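Local coordinates for nuclear import protein MOG1 (Saccharomyces cerevisiae, PDB 1JHS) that takes part in the Ran GTPase system for nuclear protein import and poly(A)+ mRNA export, interacting with the Ran protein GSP1, at residues A[6-10]-A[11-15]; A[20-24]-A[25-29]. The protein carries 1 engineered substitution. All blocks are in the same frame, centred on the assembly; numbering follows the deposited sequence.

How the interactions relate
From the N terminus, interaction 1 comes first: strand 4-8 turns back through residues 9-12 into strand 13-17, and the contact between 6-10 and 11-15 closes this hairpin. Strand 180-181 continues that small antiparallel sheet on the far side of 13-17. The chain then enters strand 21-23, at one edge of the seven-stranded antiparallel sheet, and interaction 2 closes the short turn between 20-24 and 25-29, ahead of strand 34-39. The two follow in series, neither nested nor crossed, with centres about 14 Å apart and nearest atoms about 5 Å apart. Strand 34-39 relates them: V6 from interaction 1 and D23 from interaction 2 both touch Y37.

Interaction 1 of 2, residues A[6-10]-A[11-15]; sequences VELYG and GAITT
L8 and I13 pair across a tight beta hairpin, with a classic beta bulge where A12 and I13 both face L8. The N-H groups of G11 (N to L8 O, 2.9 Å) and I13 reach the L8 carbonyl oxygen from opposite faces of its plane, while L8 N to I13 O is short, 2.7 Å, and nearly straight. Y9, G10 and G11 turn the chain with positive phi; a CB on G11 would clash with G10 O. V6, L8, I13 and T15 share one face of the hairpin. There L8 CD1 lies 3.9 Å from T15 CG2 and a little farther from I13 CG2. The T15 hydroxyl, hydrogen-bonded to M175 O, sits anti to the backbone N (chi1 -178°), which turns CG2 to L8 and V6. The Y9 and I13 side chains run alongside each other, with Y9 CG and I13 CG1 each anti to its own carbonyl carbon, and I13 CD1 comes obliquely to Y9 CD1, 3.7 Å away; beyond it Y9 OH is hydrogen-bonded to T33 O. E7 and T14 occupy the other face, where one water donates to G11 O at 2.8 Å and, weakly, to E7 OE2 at 3.2 Å.

Interaction 2 of 2, residues A[20-24]-A[25-29]; sequences GFIDA and STLRE
D23 and S25 form an Asx turn at the point where strand 21-23 passes into a short 3-10 turn. The D23 side chain starts at CB, which rests 3.9 Å from T26 CG2. Its CG stands anti to the backbone N (chi1 176°), which brings the carboxylate over toward the start of the turn. There OD1 takes two hydrogen bonds from the same residue and from the same face of the carboxylate: S25 OG at 2.7 Å from OD1, on the syn side though out of plane, and S25 N at 2.8 Å from OD1, coming from above the plane. OD2 stays farther from the serine hydroxyl. With an alanine here both S25 donors would lose OD1, and the serine hydroxyl is likely to be set free to turn. The D23 carbonyl is gripped twice as well, by T26 N from above its plane and by T26 OG1, 2.7 Å from D23 O and nearly along the C=O axis; this second bond helps to hold the threonine's rotation. One residue on, A24 O likewise accepts two backbone N-H groups, those of L27 and R28, closing the turn. On the neighbouring strand 34-39, D23 touches Y37, A24 touches V36 and I22 touches V38, and backbone hydrogen bonds of I22 with V38 and of A24 with V36 join strand 21-23 to 34-39. On the apolar side, the extended I22 chain, with CG1 anti to its own N, meets L27 at about a right angle, and I22 CD1 lies 3.4 Å from L27 CD1, closer than usual for two methyl groups.

Interaction 1 of 2, residues A[6-10]-A[11-15]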
# COMPACT_ATOMS: atom_id res chain seq x y z
N VAL A 6 6.06 0.50 14.58
CA VAL A 6 4.79 0.04 15.14
C VAL A 6 4.85 -1.46 15.22
O VAL A 6 5.58 -2.11 14.46
CB VAL A 6 3.55 0.40 14.26
CG1 VAL A 6 3.23 1.88 14.36
CG2 VAL A 6 3.79 -0.02 12.83
N GLU A 7 4.07 -2.02 16.14
CA GLU A 7 3.97 -3.45 16.30
C GLU A 7 2.68 -3.92 15.66
O GLU A 7 1.61 -3.36 15.91
CB GLU A 7 3.94 -3.84 17.78
CG GLU A 7 5.28 -3.74 18.46
CD GLU A 7 5.26 -4.39 19.83
OE1 GLU A 7 4.17 -4.84 20.29
OE2 GLU A 7 6.33 -4.46 20.44
N LEU A 8 2.78 -4.96 14.83
CA LEU A 8 1.60 -5.49 14.18
C LEU A 8 1.32 -6.91 14.67
O LEU A 8 2.22 -7.59 15.15
CB LEU A 8 1.80 -5.55 12.66
CG LEU A 8 2.25 -4.29 11.91
CD1 LEU A 8 2.14 -4.58 10.42
CD2 LEU A 8 1.38 -3.11 12.27
N TYR A 9 0.08 -7.34 14.52
CA TYR A 9 -0.30 -8.70 14.89
C TYR A 9 0.19 -9.10 16.29
O TYR A 9 0.90 -10.12 16.46
CB TYR A 9 0.23 -9.67 13.83
CG TYR A 9 -0.19 -9.30 12.42
CD1 TYR A 9 0.72 -8.71 11.53
CD2 TYR A 9 -1.50 -9.51 11.98
CE1 TYR A 9 0.32 -8.33 10.25
CE2 TYR A 9 -1.90 -9.13 10.70
CZ TYR A 9 -0.99 -8.54 9.83
OH TYR A 9 -1.40 -8.17 8.56
N GLY A 10 -0.17 -8.31 17.29
CA GLY A 10 0.24 -8.63 18.65
C GLY A 10 1.71 -8.48 18.95
O GLY A 10 2.16 -8.83 20.05
N GLY A 11 2.48 -7.97 17.99
CA GLY A 11 3.91 -7.79 18.20
C GLY A 11 4.76 -8.79 17.44
O GLY A 11 5.98 -8.82 17.59
N ALA A 12 4.12 -9.62 16.62
CA ALA A 12 4.84 -10.62 15.85
C ALA A 12 5.59 -9.99 14.67
O ALA A 12 6.54 -10.56 14.15
CB ALA A 12 3.87 -11.66 15.33
N ILE A 13 5.15 -8.81 14.25
CA ILE A 13 5.79 -8.13 13.12
C ILE A 13 5.94 -6.65 13.43
O ILE A 13 5.13 -6.10 14.17
CB ILE A 13 4.89 -8.28 11.86
CG1 ILE A 13 4.98 -9.70 11.31
CG2 ILE A 13 5.30 -7.27 10.77
CD1 ILE A 13 3.94 -9.98 10.25
N THR A 14 6.99 -6.02 12.90
CA THR A 14 7.15 -4.58 13.08
C THR A 14 7.43 -3.95 11.71
O THR A 14 7.93 -4.61 10.79
CB THR A 14 8.31 -4.19 14.06
OG1 THR A 14 9.57 -4.66 13.55
CG2 THR A 14 8.07 -4.79 15.45
N THR A 15 7.04 -2.69 11.56
CA THR A 15 7.32 -1.92 10.36
C THR A 15 7.16 -0.49 10.84
O THR A 15 7.22 -0.24 12.05
CB THR A 15 6.35 -2.28 9.18
OG1 THR A 15 6.73 -1.52 8.02
CG2 THR A 15 4.90 -1.98 9.55
O HOH W 1 7.64 -7.01 18.99

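Interaction 2 of 2, residues A[20-24]-A[25-29]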
# COMPACT_ATOMS: atom_id res chain seq x y z
N GLY A 20 0.66 10.55 13.35
CA GLY A 20 -0.70 11.00 13.09
C GLY A 20 -1.59 9.93 12.48
O GLY A 20 -2.77 10.18 12.22
N PHE A 21 -1.03 8.74 12.24
CA PHE A 21 -1.80 7.64 11.67
C PHE A 21 -2.22 6.74 12.83
O PHE A 21 -1.39 6.36 13.65
CB PHE A 21 -0.96 6.82 10.67
CG PHE A 21 -0.96 7.39 9.28
CD1 PHE A 21 -0.41 8.64 9.03
CD2 PHE A 21 -1.49 6.66 8.21
CE1 PHE A 21 -0.39 9.17 7.73
CE2 PHE A 21 -1.47 7.17 6.92
CZ PHE A 21 -0.92 8.44 6.68
N ILE A 22 -3.51 6.43 12.90
CA ILE A 22 -4.02 5.62 13.99
C ILE A 22 -4.28 4.18 13.55
O ILE A 22 -4.62 3.92 12.39
CB ILE A 22 -5.33 6.21 14.55
CG1 ILE A 22 -5.92 5.30 15.62
CG2 ILE A 22 -6.33 6.37 13.44
CD1 ILE A 22 -7.16 5.88 16.28
N ASP A 23 -4.09 3.26 14.49
CA ASP A 23 -4.32 1.85 14.28
C ASP A 23 -5.84 1.70 14.38
O ASP A 23 -6.41 1.89 15.47
CB ASP A 23 -3.63 1.05 15.40
CG ASP A 23 -3.89 -0.43 15.31
OD1 ASP A 23 -4.84 -0.86 14.61
OD2 ASP A 23 -3.14 -1.17 15.98
N ALA A 24 -6.50 1.39 13.26
CA ALA A 24 -7.95 1.28 13.28
C ALA A 24 -8.47 0.21 14.22
O ALA A 24 -9.61 0.31 14.69
CB ALA A 24 -8.49 1.04 11.85
N SER A 25 -7.67 -0.82 14.51
CA SER A 25 -8.16 -1.87 15.41
C SER A 25 -8.28 -1.38 16.85
O SER A 25 -8.80 -2.11 17.70
CB SER A 25 -7.31 -3.16 15.32
OG SER A 25 -5.98 -2.97 15.79
N THR A 26 -7.84 -0.17 17.15
CA THR A 26 -8.00 0.34 18.51
C THR A 26 -9.41 0.89 18.66
O THR A 26 -9.83 1.25 19.75
CB THR A 26 -7.00 1.46 18.85
OG1 THR A 26 -7.16 2.58 17.95
CG2 THR A 26 -5.58 0.92 18.78
N LEU A 27 -10.15 0.94 17.55
CA LEU A 27 -11.50 1.49 17.58
C LEU A 27 -12.52 0.56 16.95
O LEU A 27 -13.71 0.67 17.22
CB LEU A 27 -11.53 2.82 16.83
CG LEU A 27 -10.59 3.90 17.35
CD1 LEU A 27 -10.45 5.03 16.33
CD2 LEU A 27 -11.12 4.44 18.68
N ARG A 28 -12.06 -0.34 16.09
CA ARG A 28 -12.96 -1.26 15.40
C ARG A 28 -12.28 -2.56 15.06
O ARG A 28 -11.07 -2.61 14.91
CB ARG A 28 -13.51 -0.56 14.15
CG ARG A 28 -14.66 0.39 14.50
CD ARG A 28 -14.87 1.43 13.46
NE ARG A 28 -15.86 2.45 13.81
CZ ARG A 28 -15.93 3.09 14.98
NH1 ARG A 28 -15.08 2.82 15.97
NH2 ARG A 28 -16.85 4.04 15.15
N GLU A 29 -13.04 -3.63 14.97
CA GLU A 29 -12.46 -4.92 14.62
C GLU A 29 -12.08 -4.89 13.13
O GLU A 29 -12.83 -4.39 12.30
CB GLU A 29 -13.45 -6.06 14.86
CG GLU A 29 -13.81 -6.27 16.33
CD GLU A 29 -14.75 -7.45 16.53
OE1 GLU A 29 -15.28 -7.96 15.52
OE2 GLU A 29 -14.96 -7.87 17.69